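Local coordinates for protein Nsp15 (Middle East respiratory syndrome-related coronavirus, PDB 5YVD) that cleaves RNA as an endoribonuclease of the coronavirus replicase, probably with a preference for uridylates, at residues Phe69-Asn74 against Cys189-Ser194; Asn114-Ile119 against Asn133-Ser138; Lys127-Pro132 against Asn181-Pro186; Tyr145-Gly150 against Tyr174-Val179. All coordinates share one frame; numbering follows the deposited sequence.

In the fold
Interactions 2 and 4 lie in the middle domain, and interaction 1 ties that domain to the endoribonuclease region. Interaction 2 pairs strands 115-118 and 134-138, and interaction 4 pairs strands 148-149 and 174-178. Both lie in one mixed sheet, where strands 134-138 and 174-178 are neighbours. Interaction 3 packs the end of helix 124-129 against the chain that leaves strand 174-178. Interactions 2, 3 and 4 touch one another, each about 9 Å from the other two, centre to centre. Interaction 1 spans the longest sequence interval and encloses the other three. Its centre is about 14 Å from that of interaction 4. Tyr-191 OH probably hydrogen-bonds Val-149 O, which links interaction 1 to the edge strand.

Interaction 1: Phe69-Asn74 against Cys189-Ser194; sequences FKLLHN and CIYTQS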
loop_
_atom_site.group_PDB
_atom_site.type_symbol
_atom_site.label_atom_id
_atom_site.label_comp_id
_atom_site.label_asym_id
_atom_site.label_seq_id
_atom_site.Cartn_x
_atom_site.Cartn_y
_atom_site.Cartn_z
ATOM N N PHE A 69 8.372 -27.165 -14.389
ATOM C CA PHE A 69 7.173 -27.076 -13.558
ATOM C C PHE A 69 5.945 -27.754 -14.129
ATOM O O PHE A 69 5.194 -28.391 -13.382
ATOM C CB PHE A 69 6.844 -25.614 -13.245
ATOM C CG PHE A 69 7.960 -24.894 -12.557
ATOM C CD1 PHE A 69 8.221 -25.127 -11.233
ATOM C CD2 PHE A 69 8.769 -24.019 -13.256
ATOM C CE1 PHE A 69 9.259 -24.496 -10.603
ATOM C CE2 PHE A 69 9.811 -23.376 -12.623
ATOM C CZ PHE A 69 10.055 -23.615 -11.293
ATOM N N LYS A 70 5.726 -27.614 -15.433
ATOM C CA LYS A 70 4.538 -28.185 -16.064
ATOM C C LYS A 70 4.455 -29.700 -15.869
ATOM O O LYS A 70 3.361 -30.267 -15.876
ATOM C CB LYS A 70 4.501 -27.852 -17.563
ATOM C CG LYS A 70 5.459 -28.684 -18.395
ATOM C CD LYS A 70 5.889 -28.056 -19.704
ATOM C CE LYS A 70 7.122 -28.787 -20.237
ATOM N NZ LYS A 70 7.542 -28.297 -21.577
ATOM N N LEU A 71 5.595 -30.373 -15.708
ATOM C CA LEU A 71 5.554 -31.791 -15.400
ATOM C C LEU A 71 5.055 -32.005 -13.962
ATOM O O LEU A 71 4.229 -32.881 -13.681
ATOM C CB LEU A 71 6.918 -32.432 -15.611
ATOM C CG LEU A 71 7.509 -32.386 -17.035
ATOM C CD1 LEU A 71 8.706 -33.322 -17.122
ATOM C CD2 LEU A 71 6.516 -32.738 -18.127
ATOM N N LEU A 72 5.530 -31.181 -13.046
ATOM C CA LEU A 72 5.098 -31.309 -11.675
ATOM C C LEU A 72 3.610 -31.079 -11.611
ATOM O O LEU A 72 2.890 -31.889 -11.055
ATOM C CB LEU A 72 5.844 -30.332 -10.780
ATOM C CG LEU A 72 7.376 -30.408 -10.874
ATOM C CD1 LEU A 72 7.975 -29.544 -9.769
ATOM C CD2 LEU A 72 7.925 -31.833 -10.815
ATOM N N HIS A 73 3.155 -29.998 -12.232
ATOM C CA HIS A 73 1.714 -29.684 -12.307
ATOM C C HIS A 73 0.879 -30.801 -12.937
ATOM O O HIS A 73 -0.197 -31.107 -12.460
ATOM C CB HIS A 73 1.518 -28.366 -13.064
ATOM C CG HIS A 73 0.096 -28.055 -13.413
ATOM N ND1 HIS A 73 -0.877 -27.840 -12.463
ATOM C CD2 HIS A 73 -0.503 -27.878 -14.612
ATOM C CE1 HIS A 73 -2.020 -27.562 -13.062
ATOM N NE2 HIS A 73 -1.820 -27.576 -14.368
ATOM N N ASN A 74 1.386 -31.424 -13.988
ATOM C CA ASN A 74 0.652 -32.481 -14.656
ATOM C C ASN A 74 0.637 -33.822 -13.875
ATOM O O ASN A 74 -0.289 -34.620 -14.050
ATOM C CB ASN A 74 1.192 -32.689 -16.076
ATOM C CG ASN A 74 0.940 -31.494 -16.994
ATOM O OD1 ASN A 74 0.318 -30.499 -16.598
ATOM N ND2 ASN A 74 1.447 -31.581 -18.222
ATOM N N CYS A 189 4.979 -41.589 -23.846
ATOM C CA CYS A 189 4.601 -40.193 -23.847
ATOM C C CYS A 189 5.583 -39.319 -24.649
ATOM O O CYS A 189 6.794 -39.560 -24.714
ATOM C CB CYS A 189 4.473 -39.810 -22.368
ATOM S SG CYS A 189 4.903 -38.184 -21.801
ATOM N N ILE A 190 5.017 -38.322 -25.302
ATOM C CA ILE A 190 5.770 -37.349 -26.084
ATOM C C ILE A 190 6.061 -36.190 -25.108
ATOM O O ILE A 190 5.351 -36.048 -24.098
ATOM C CB ILE A 190 4.929 -36.980 -27.359
ATOM C CG1 ILE A 190 5.394 -37.823 -28.549
ATOM C CG2 ILE A 190 4.953 -35.506 -27.745
ATOM C CD1 ILE A 190 6.850 -37.638 -28.914
ATOM N N TYR A 191 7.107 -35.393 -25.350
ATOM C CA TYR A 191 7.334 -34.199 -24.503
ATOM C C TYR A 191 7.392 -32.875 -25.260
ATOM O O TYR A 191 8.109 -32.752 -26.249
ATOM C CB TYR A 191 8.619 -34.345 -23.713
ATOM C CG TYR A 191 8.527 -35.284 -22.562
ATOM C CD1 TYR A 191 7.857 -34.914 -21.389
ATOM C CD2 TYR A 191 9.121 -36.539 -22.620
ATOM C CE1 TYR A 191 7.776 -35.776 -20.305
ATOM C CE2 TYR A 191 9.052 -37.414 -21.551
ATOM C CZ TYR A 191 8.382 -37.034 -20.388
ATOM O OH TYR A 191 8.321 -37.913 -19.317
ATOM N N THR A 192 6.662 -31.874 -24.769
ATOM C CA THR A 192 6.849 -30.492 -25.222
ATOM C C THR A 192 8.249 -30.095 -24.827
ATOM O O THR A 192 8.860 -30.768 -24.019
ATOM C CB THR A 192 5.839 -29.535 -24.572
ATOM O OG1 THR A 192 5.872 -29.687 -23.148
ATOM C CG2 THR A 192 4.435 -29.819 -25.075
ATOM N N GLN A 193 8.780 -29.019 -25.382
ATOM C CA GLN A 193 10.239 -28.773 -25.274
ATOM C C GLN A 193 10.639 -27.509 -24.537
ATOM O O GLN A 193 11.815 -27.196 -24.479
ATOM C CB GLN A 193 10.870 -28.745 -26.665
ATOM C CG GLN A 193 10.752 -30.050 -27.404
ATOM C CD GLN A 193 11.669 -31.095 -26.843
ATOM O OE1 GLN A 193 12.801 -30.816 -26.474
ATOM N NE2 GLN A 193 11.184 -32.315 -26.780
ATOM N N SER A 194 9.666 -26.772 -24.013
ATOM C CA SER A 194 9.942 -25.643 -23.135
ATOM C C SER A 194 10.799 -24.536 -23.791
ATOM O O SER A 194 11.578 -23.881 -23.116
ATOM C CB SER A 194 10.638 -26.150 -21.852
ATOM O OG SER A 194 9.854 -27.127 -21.162
HETATM O O HOH W 1 6.671 -25.976 -23.505
#
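Lys-70 of helix 69-74 reaches across to Thr-192 and Ser-194, joining a helix of the middle domain to an irregular segment of the endoribonuclease family region. This helix-to-loop contact is held chiefly by one ammonium group, with an apolar contact beside it. CB points toward residues 189-194. CG then sits between the backbone N and the carbonyl carbon (chi1 76°), and the rest of the chain runs out extended. Lys-70 CD is the first atom to approach, 3.8 Å from Thr-192 OG1. Lys-70 CE lies 3.3 Å from Ser-194 OG and passes equally close to the threonine hydroxyl. Lys-70 NZ donates to Ser-194 OG at 2.6 Å. It has three more oxygens around it: Thr-192 OG1, a water at 3.1 Å and, outside the two segments, Tyr-153 OH. Four are more than its three protons can serve fully, and Thr-192 OG1 is the least certain. The same water accepts a weak bond from Ser-194 N. Asp-68 bonds Ser-194 OG, and its carboxylate probably favours the positive charge of the lysine. Leu-71 comes to the edge of the Tyr-191 ring, near the ring plane, and the two side chains cross at about a right angle. A face of that ring carries Cys-189 SG, offset toward the rim. The closest approach to Leu-71 is from CD2 to Tyr-191 CE1, 3.9 Å.

Interaction 2: Asn114-Ile119 against Asn133-Ser138; sequences NICFDI and NAIFIS
Four backbone hydrogen bonds zip Ile-115 to Ile-119 onto Ile-135 and Ile-137. Ile-135 N gives to Ile-115 O at 2.9 Å. Ile-135 O takes Phe-117 N at 2.8 Å. Ile-137 N then bonds Phe-117 O, and Ile-119 N bonds Ile-137 O. On one face, the edge of the Phe-117 ring meets the Ala-134 methyl, CE1 to CB 3.6 Å. Chi1 of Phe-136 (-166°) sets CG beside its own carbonyl carbon, and from there the ring reaches both Phe-117 and Ile-119. Phe-117 CB lies 3.6 Å from Phe-136 CD2. Phe-136 CZ continues to Ile-119 CB at 3.7 Å. On the other face, Cys-116 SG packs on Ile-137 CD1 at 4.0 Å. The strands run parallel, 22° apart, as the two strands of a beta-alpha-beta unit whose helix is 124-129. That helix covers the phenylalanine face: Phe-128 touches Ala-134 and Phe-136, and Ser-124 touches Phe-117. A face of the Phe-117 ring rests on Ile-115 CG2. Further out, Arg-120 forms a salt bridge with Asp-118 OD2.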
loop_
_atom_site.group_PDB
_atom_site.type_symbol
_atom_site.label_atom_id
_atom_site.label_comp_id
_atom_site.label_asym_id
_atom_site.label_seq_id
_atom_site.Cartn_x
_atom_site.Cartn_y
_atom_site.Cartn_z
ATOM N N ASN A 114 -0.545 -34.695 -2.751
ATOM C CA ASN A 114 0.627 -35.305 -3.404
ATOM C C ASN A 114 1.909 -34.549 -3.064
ATOM O O ASN A 114 2.193 -33.515 -3.644
ATOM C CB ASN A 114 0.477 -35.332 -4.931
ATOM C CG ASN A 114 -0.597 -36.289 -5.406
ATOM O OD1 ASN A 114 -0.552 -37.494 -5.124
ATOM N ND2 ASN A 114 -1.560 -35.761 -6.165
ATOM N N ILE A 115 2.685 -35.093 -2.147
ATOM C CA ILE A 115 3.959 -34.511 -1.748
ATOM C C ILE A 115 5.080 -35.009 -2.665
ATOM O O ILE A 115 5.252 -36.232 -2.880
ATOM C CB ILE A 115 4.315 -34.894 -0.285
ATOM C CG1 ILE A 115 3.109 -34.601 0.633
ATOM C CG2 ILE A 115 5.611 -34.214 0.159
ATOM C CD1 ILE A 115 3.428 -34.634 2.106
ATOM N N CYS A 116 5.860 -34.052 -3.162
ATOM C CA CYS A 116 6.935 -34.322 -4.078
ATOM C C CYS A 116 8.240 -34.378 -3.322
ATOM O O CYS A 116 8.616 -33.406 -2.676
ATOM C CB CYS A 116 6.996 -33.212 -5.116
ATOM S SG CYS A 116 8.415 -33.354 -6.206
ATOM N N PHE A 117 8.936 -35.508 -3.410
ATOM C CA PHE A 117 10.182 -35.725 -2.658
ATOM C C PHE A 117 11.342 -35.816 -3.633
ATOM O O PHE A 117 11.138 -36.189 -4.795
ATOM C CB PHE A 117 10.132 -37.060 -1.918
ATOM C CG PHE A 117 9.039 -37.185 -0.907
ATOM C CD1 PHE A 117 7.747 -37.502 -1.290
ATOM C CD2 PHE A 117 9.312 -37.058 0.435
ATOM C CE1 PHE A 117 6.751 -37.664 -0.343
ATOM C CE2 PHE A 117 8.320 -37.195 1.376
ATOM C CZ PHE A 117 7.043 -37.514 0.988
ATOM N N ASP A 118 12.563 -35.558 -3.153
ATOM C CA ASP A 118 13.750 -35.564 -4.031
ATOM C C ASP A 118 14.895 -36.403 -3.462
ATOM O O ASP A 118 15.198 -36.323 -2.282
ATOM C CB ASP A 118 14.214 -34.109 -4.297
ATOM C CG ASP A 118 15.321 -34.005 -5.372
ATOM O OD1 ASP A 118 16.467 -34.473 -5.122
ATOM O OD2 ASP A 118 15.054 -33.412 -6.453
ATOM N N ILE A 119 15.548 -37.181 -4.323
ATOM C CA ILE A 119 16.674 -38.008 -3.909
ATOM C C ILE A 119 17.824 -37.189 -3.307
ATOM O O ILE A 119 18.567 -37.686 -2.484
ATOM C CB ILE A 119 17.199 -38.847 -5.090
ATOM C CG1 ILE A 119 18.207 -39.921 -4.638
ATOM C CG2 ILE A 119 17.873 -37.965 -6.123
ATOM C CD1 ILE A 119 17.676 -41.319 -4.686
ATOM N N ASN A 133 0.390 -41.224 -1.002
ATOM C CA ASN A 133 0.104 -40.417 -2.183
ATOM C C ASN A 133 1.239 -39.441 -2.377
ATOM O O ASN A 133 1.356 -38.472 -1.619
ATOM C CB ASN A 133 -1.214 -39.661 -2.006
ATOM C CG ASN A 133 -2.438 -40.582 -1.976
ATOM O OD1 ASN A 133 -2.466 -41.612 -2.603
ATOM N ND2 ASN A 133 -3.468 -40.169 -1.272
ATOM N N ALA A 134 2.094 -39.694 -3.367
ATOM C CA ALA A 134 3.322 -38.898 -3.524
ATOM C C ALA A 134 4.001 -39.037 -4.875
ATOM O O ALA A 134 3.694 -39.934 -5.653
ATOM C CB ALA A 134 4.321 -39.265 -2.439
ATOM N N ILE A 135 4.959 -38.139 -5.104
ATOM C CA ILE A 135 5.778 -38.086 -6.314
ATOM C C ILE A 135 7.258 -38.113 -5.900
ATOM O O ILE A 135 7.657 -37.468 -4.919
ATOM C CB ILE A 135 5.446 -36.791 -7.098
ATOM C CG1 ILE A 135 4.057 -36.906 -7.718
ATOM C CG2 ILE A 135 6.483 -36.480 -8.177
ATOM C CD1 ILE A 135 3.487 -35.588 -8.177
ATOM N N PHE A 136 8.077 -38.867 -6.625
ATOM C CA PHE A 136 9.505 -38.905 -6.325
ATOM C C PHE A 136 10.317 -38.507 -7.536
ATOM O O PHE A 136 10.039 -38.969 -8.646
ATOM C CB PHE A 136 9.956 -40.276 -5.851
ATOM C CG PHE A 136 11.324 -40.260 -5.234
ATOM C CD1 PHE A 136 12.417 -40.801 -5.887
ATOM C CD2 PHE A 136 11.521 -39.637 -4.022
ATOM C CE1 PHE A 136 13.682 -40.735 -5.325
ATOM C CE2 PHE A 136 12.771 -39.578 -3.447
ATOM C CZ PHE A 136 13.859 -40.122 -4.100
ATOM N N ILE A 137 11.311 -37.651 -7.311
ATOM C CA ILE A 137 12.211 -37.240 -8.374
ATOM C C ILE A 137 13.624 -37.679 -8.032
ATOM O O ILE A 137 14.060 -37.527 -6.880
ATOM C CB ILE A 137 12.123 -35.718 -8.689
ATOM C CG1 ILE A 137 12.647 -34.850 -7.550
ATOM C CG2 ILE A 137 10.686 -35.319 -8.999
ATOM C CD1 ILE A 137 12.160 -33.404 -7.584
ATOM N N SER A 138 14.309 -38.261 -9.024
ATOM C CA SER A 138 15.677 -38.710 -8.834
ATOM C C SER A 138 16.510 -38.700 -10.094
ATOM O O SER A 138 16.008 -38.756 -11.205
ATOM C CB SER A 138 15.733 -40.108 -8.173
ATOM O OG SER A 138 16.094 -41.126 -9.086
#

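Interaction 3: Lys127-Pro132 against Asn181-Pro186; sequences KFMSTP and NEFIDP
Asn-181 N donates to Pro-132 O at 2.9 Å, with an N-H...O angle of 154°. The C=O...N angle is only 110°, so the bond is bent at the acceptor. This is the one hydrogen bond across the contact. It joins the turn that follows helix 124-129 of the middle domain to the chain leaving strand 174-178. The Asn-181 side chain comes back over Pro-132, with OD1 3.4 Å from Pro-132 CA. Asn-181 OD1 also lies 3.4 Å from Thr-131 O, but both are acceptors and cannot bond each other directly. Lys-178 NZ lies among the acceptors and donates to them: it bonds Thr-131 O and Phe-128 O, and makes weak bonds to Met-129 O and Asn-181 OD1.

Further along, aromatic groups meet. Phe-183 CE1 comes to the edge of the Phe-128 ring, near its plane, 4.0 Å from Phe-128 CE2. Phe-128 has CG beside its carbonyl carbon (chi1 165°), which carries the ring to Phe-183. Met-129 SD sits at the edge of the Phe-183 ring, 4.3 Å from Phe-183 CZ. Tyr-145 stacks on Phe-183, and Lys-178 makes a cation-pi contact with Phe-128. The carbonyls at the C-terminal end of the helix would thus be expected to stabilise the lysine charge, beside an apolar patch that the same ammonium group also meets.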
loop_
_atom_site.group_PDB
_atom_site.type_symbol
_atom_site.label_atom_id
_atom_site.label_comp_id
_atom_site.label_asym_id
_atom_site.label_seq_id
_atom_site.Cartn_x
_atom_site.Cartn_y
_atom_site.Cartn_z
ATOM N N LYS A 127 11.270 -41.736 3.087
ATOM C CA LYS A 127 10.036 -41.035 3.447
ATOM C C LYS A 127 8.978 -41.207 2.331
ATOM O O LYS A 127 7.808 -41.573 2.583
ATOM C CB LYS A 127 10.324 -39.552 3.750
ATOM C CG LYS A 127 9.833 -39.105 5.120
ATOM C CD LYS A 127 8.305 -39.133 5.195
ATOM C CE LYS A 127 7.774 -39.049 6.630
ATOM N NZ LYS A 127 6.280 -39.105 6.697
ATOM N N PHE A 128 9.402 -40.976 1.092
ATOM C CA PHE A 128 8.532 -41.219 -0.040
ATOM C C PHE A 128 8.018 -42.647 -0.024
ATOM O O PHE A 128 6.867 -42.880 -0.415
ATOM C CB PHE A 128 9.242 -40.909 -1.372
ATOM C CG PHE A 128 8.543 -41.456 -2.592
ATOM C CD1 PHE A 128 7.382 -40.874 -3.061
ATOM C CD2 PHE A 128 9.053 -42.543 -3.267
ATOM C CE1 PHE A 128 6.739 -41.366 -4.177
ATOM C CE2 PHE A 128 8.413 -43.038 -4.381
ATOM C CZ PHE A 128 7.252 -42.447 -4.840
ATOM N N MET A 129 8.857 -43.595 0.414
ATOM C CA MET A 129 8.464 -45.030 0.428
ATOM C C MET A 129 7.418 -45.337 1.475
ATOM O O MET A 129 6.679 -46.295 1.312
ATOM C CB MET A 129 9.646 -45.986 0.663
ATOM C CG MET A 129 10.652 -46.086 -0.459
ATOM S SD MET A 129 9.923 -46.676 -1.979
ATOM C CE MET A 129 9.428 -48.336 -1.513
ATOM N N SER A 130 7.370 -44.552 2.551
ATOM C CA SER A 130 6.341 -44.725 3.579
ATOM C C SER A 130 5.232 -43.667 3.524
ATOM O O SER A 130 4.661 -43.318 4.546
ATOM C CB SER A 130 6.992 -44.748 4.959
ATOM O OG SER A 130 7.831 -43.632 5.160
ATOM N N THR A 131 4.919 -43.180 2.325
ATOM C CA THR A 131 3.891 -42.157 2.135
ATOM C C THR A 131 2.978 -42.645 1.013
ATOM O O THR A 131 3.456 -42.932 -0.066
ATOM C CB THR A 131 4.528 -40.815 1.705
ATOM O OG1 THR A 131 5.628 -40.502 2.563
ATOM C CG2 THR A 131 3.511 -39.675 1.701
ATOM N N PRO A 132 1.667 -42.755 1.260
ATOM C CA PRO A 132 0.760 -43.322 0.245
ATOM C C PRO A 132 0.611 -42.536 -1.078
ATOM O O PRO A 132 0.651 -43.145 -2.154
ATOM C CB PRO A 132 -0.601 -43.381 0.978
ATOM C CG PRO A 132 -0.471 -42.441 2.129
ATOM C CD PRO A 132 0.971 -42.495 2.532
ATOM N N ASN A 181 -0.366 -45.833 -1.786
ATOM C CA ASN A 181 0.859 -46.606 -1.556
ATOM C C ASN A 181 1.150 -47.608 -2.694
ATOM O O ASN A 181 1.786 -48.646 -2.495
ATOM C CB ASN A 181 0.808 -47.309 -0.188
ATOM C CG ASN A 181 2.124 -47.189 0.579
ATOM O OD1 ASN A 181 2.590 -46.085 0.827
ATOM N ND2 ASN A 181 2.716 -48.317 0.966
ATOM N N GLU A 182 0.673 -47.276 -3.887
ATOM C CA GLU A 182 0.838 -48.112 -5.069
ATOM C C GLU A 182 1.412 -47.252 -6.217
ATOM O O GLU A 182 0.863 -46.188 -6.574
ATOM C CB GLU A 182 -0.519 -48.733 -5.467
ATOM C CG GLU A 182 -1.102 -49.748 -4.474
ATOM C CD GLU A 182 -1.122 -51.178 -5.008
ATOM O OE1 GLU A 182 -0.131 -51.573 -5.657
ATOM O OE2 GLU A 182 -2.123 -51.909 -4.787
ATOM N N PHE A 183 2.525 -47.702 -6.785
ATOM C CA PHE A 183 3.119 -47.015 -7.930
ATOM C C PHE A 183 2.205 -46.985 -9.144
ATOM O O PHE A 183 1.553 -47.960 -9.429
ATOM C CB PHE A 183 4.397 -47.691 -8.331
ATOM C CG PHE A 183 5.520 -47.460 -7.382
ATOM C CD1 PHE A 183 6.403 -46.400 -7.580
ATOM C CD2 PHE A 183 5.721 -48.305 -6.326
ATOM C CE1 PHE A 183 7.471 -46.183 -6.734
ATOM C CE2 PHE A 183 6.776 -48.102 -5.466
ATOM C CZ PHE A 183 7.656 -47.032 -5.667
ATOM N N ILE A 184 2.168 -45.861 -9.849
ATOM C CA ILE A 184 1.500 -45.780 -11.148
ATOM C C ILE A 184 2.433 -46.232 -12.284
ATOM O O ILE A 184 3.632 -45.896 -12.303
ATOM C CB ILE A 184 1.009 -44.345 -11.390
ATOM C CG1 ILE A 184 -0.283 -44.132 -10.605
ATOM C CG2 ILE A 184 0.803 -44.041 -12.872
ATOM C CD1 ILE A 184 -0.534 -42.685 -10.250
ATOM N N ASP A 185 1.865 -46.995 -13.224
ATOM C CA ASP A 185 2.584 -47.446 -14.425
ATOM C C ASP A 185 2.532 -46.416 -15.565
ATOM O O ASP A 185 1.451 -46.108 -16.070
ATOM C CB ASP A 185 2.043 -48.791 -14.910
ATOM C CG ASP A 185 2.681 -49.971 -14.173
ATOM O OD1 ASP A 185 3.443 -50.737 -14.813
ATOM O OD2 ASP A 185 2.447 -50.111 -12.947
ATOM N N PRO A 186 3.706 -45.899 -15.985
ATOM C CA PRO A 186 3.808 -44.833 -16.997
ATOM C C PRO A 186 3.133 -45.163 -18.315
ATOM O O PRO A 186 3.243 -46.273 -18.788
ATOM C CB PRO A 186 5.322 -44.760 -17.265
ATOM C CG PRO A 186 5.836 -46.141 -16.949
ATOM C CD PRO A 186 5.037 -46.494 -15.715
#

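Interaction 4: Tyr145-Gly150 against Tyr174-Val179; sequences YPCMVG and YLYKKV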
loop_
_atom_site.group_PDB
_atom_site.type_symbol
_atom_site.label_atom_id
_atom_site.label_comp_id
_atom_site.label_asym_id
_atom_site.label_seq_id
_atom_site.Cartn_x
_atom_site.Cartn_y
_atom_site.Cartn_z
ATOM N N TYR A 145 11.217 -50.208 -9.924
ATOM C CA TYR A 145 9.838 -49.737 -9.809
ATOM C C TYR A 145 9.389 -49.100 -11.138
ATOM O O TYR A 145 10.234 -48.680 -11.958
ATOM C CB TYR A 145 9.709 -48.746 -8.655
ATOM C CG TYR A 145 10.087 -49.320 -7.312
ATOM C CD1 TYR A 145 9.259 -50.233 -6.672
ATOM C CD2 TYR A 145 11.264 -48.950 -6.677
ATOM C CE1 TYR A 145 9.585 -50.768 -5.435
ATOM C CE2 TYR A 145 11.608 -49.480 -5.430
ATOM C CZ TYR A 145 10.759 -50.397 -4.813
ATOM O OH TYR A 145 11.076 -50.959 -3.589
ATOM N N PRO A 146 8.066 -49.026 -11.365
ATOM C CA PRO A 146 7.580 -48.412 -12.603
ATOM C C PRO A 146 7.982 -46.952 -12.656
ATOM O O PRO A 146 7.814 -46.228 -11.668
ATOM C CB PRO A 146 6.052 -48.552 -12.507
ATOM C CG PRO A 146 5.791 -49.520 -11.401
ATOM C CD PRO A 146 6.956 -49.380 -10.463
ATOM N N CYS A 147 8.493 -46.520 -13.801
ATOM C CA CYS A 147 9.201 -45.256 -13.862
ATOM C C CYS A 147 8.902 -44.466 -15.109
ATOM O O CYS A 147 9.088 -44.958 -16.203
ATOM C CB CYS A 147 10.700 -45.532 -13.792
ATOM S SG CYS A 147 11.726 -44.168 -14.345
ATOM N N MET A 148 8.461 -43.226 -14.930
ATOM C CA MET A 148 8.415 -42.256 -16.007
ATOM C C MET A 148 9.812 -41.633 -16.191
ATOM O O MET A 148 10.381 -41.085 -15.257
ATOM C CB MET A 148 7.429 -41.155 -15.673
ATOM C CG MET A 148 6.043 -41.613 -15.268
ATOM S SD MET A 148 5.224 -40.427 -14.163
ATOM C CE MET A 148 3.542 -40.925 -14.536
ATOM N N VAL A 149 10.366 -41.720 -17.395
ATOM C CA VAL A 149 11.683 -41.177 -17.670
ATOM C C VAL A 149 11.516 -39.849 -18.338
ATOM O O VAL A 149 10.996 -39.775 -19.450
ATOM C CB VAL A 149 12.480 -42.072 -18.626
ATOM C CG1 VAL A 149 13.850 -41.450 -18.925
ATOM C CG2 VAL A 149 12.609 -43.467 -18.033
ATOM N N GLY A 150 11.997 -38.801 -17.688
ATOM C CA GLY A 150 11.803 -37.449 -18.190
ATOM C C GLY A 150 12.479 -37.160 -19.520
ATOM O O GLY A 150 13.166 -38.009 -20.068
ATOM N N TYR A 174 14.259 -39.462 -13.293
ATOM C CA TYR A 174 13.448 -40.649 -13.210
ATOM C C TYR A 174 12.427 -40.294 -12.152
ATOM O O TYR A 174 12.764 -39.932 -11.020
ATOM C CB TYR A 174 14.305 -41.876 -12.858
ATOM C CG TYR A 174 15.398 -42.108 -13.881
ATOM C CD1 TYR A 174 15.134 -42.761 -15.077
ATOM C CD2 TYR A 174 16.698 -41.629 -13.678
ATOM C CE1 TYR A 174 16.134 -42.967 -16.028
ATOM C CE2 TYR A 174 17.704 -41.826 -14.629
ATOM C CZ TYR A 174 17.409 -42.499 -15.804
ATOM O OH TYR A 174 18.381 -42.694 -16.758
ATOM N N LEU A 175 11.174 -40.378 -12.568
ATOM C CA LEU A 175 10.051 -39.778 -11.892
ATOM C C LEU A 175 9.068 -40.841 -11.475
ATOM O O LEU A 175 8.617 -41.629 -12.312
ATOM C CB LEU A 175 9.361 -38.844 -12.875
ATOM C CG LEU A 175 10.194 -37.608 -13.214
ATOM C CD1 LEU A 175 9.853 -37.117 -14.604
ATOM C CD2 LEU A 175 9.981 -36.507 -12.183
ATOM N N TYR A 176 8.723 -40.868 -10.192
ATOM C CA TYR A 176 7.828 -41.904 -9.680
ATOM C C TYR A 176 6.601 -41.271 -9.086
ATOM O O TYR A 176 6.643 -40.165 -8.574
ATOM C CB TYR A 176 8.542 -42.778 -8.644
ATOM C CG TYR A 176 9.794 -43.409 -9.195
ATOM C CD1 TYR A 176 9.799 -44.733 -9.604
ATOM C CD2 TYR A 176 10.957 -42.681 -9.352
ATOM C CE1 TYR A 176 10.931 -45.328 -10.147
ATOM C CE2 TYR A 176 12.099 -43.268 -9.891
ATOM C CZ TYR A 176 12.076 -44.600 -10.288
ATOM O OH TYR A 176 13.193 -45.222 -10.808
ATOM N N LYS A 177 5.493 -41.973 -9.182
ATOM C CA LYS A 177 4.278 -41.516 -8.548
ATOM C C LYS A 177 3.634 -42.670 -7.820
ATOM O O LYS A 177 3.600 -43.794 -8.330
ATOM C CB LYS A 177 3.315 -40.923 -9.582
ATOM C CG LYS A 177 2.079 -40.335 -8.957
ATOM C CD LYS A 177 1.295 -39.484 -9.928
ATOM C CE LYS A 177 0.178 -38.739 -9.213
ATOM N NZ LYS A 177 -0.892 -38.324 -10.153
ATOM N N LYS A 178 3.143 -42.385 -6.622
ATOM C CA LYS A 178 2.401 -43.350 -5.815
ATOM C C LYS A 178 0.998 -42.821 -5.521
ATOM O O LYS A 178 0.814 -41.631 -5.252
ATOM C CB LYS A 178 3.130 -43.595 -4.494
ATOM C CG LYS A 178 4.080 -44.775 -4.534
ATOM C CD LYS A 178 4.981 -44.819 -3.321
ATOM C CE LYS A 178 4.230 -45.184 -2.055
ATOM N NZ LYS A 178 5.062 -44.863 -0.856
ATOM N N VAL A 179 0.020 -43.715 -5.584
ATOM C CA VAL A 179 -1.355 -43.412 -5.209
ATOM C C VAL A 179 -1.874 -44.604 -4.434
ATOM O O VAL A 179 -1.906 -45.698 -4.971
ATOM C CB VAL A 179 -2.248 -43.190 -6.458
ATOM C CG1 VAL A 179 -3.730 -43.138 -6.081
ATOM C CG2 VAL A 179 -1.833 -41.923 -7.215
HETATM O O HOH W 2 5.823 -44.678 -11.062
#
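Chi1 of Cys-147 (162°) swings SG to the side away from the backbone N, while Tyr-174 and Tyr-176 set their rings beside the backbone N (chi1 -59° and -57°). These torsions bring the sulfur close to both tyrosine rings, in two sulfur-aromatic contacts. The segments form an antiparallel pair in the mixed sheet of the middle domain, with strand 148-149 at its edge within this chain. Met-148 and Leu-175 are the hydrogen-bonded pair. Leu-175 N gives to Met-148 O at 2.9 Å, and Met-148 N returns a bond to Leu-175 O at 3.1 Å. Val-149 and Tyr-174 are the non-hydrogen-bonded pair. Their side chains lie side by side and point the same way, with Val-149 CG2 4.0 Å from Tyr-174 CD1. Cys-147 SG stands at the edge of the Tyr-174 ring, 3.8 Å from Tyr-174 CD1. It is 4.7 Å from the centroid of the Tyr-176 ring, in an oblique approach. Cys-147 CB and Tyr-145 CB both reach Tyr-176 CE1. The Tyr-176 hydroxyl bonds Ile-142 N, which helps fix the ring. Beyond the paired residues a water replaces direct bonding. It donates to Pro-146 O at 2.6 Å and accepts a weak bond from Lys-177 N at 3.3 Å.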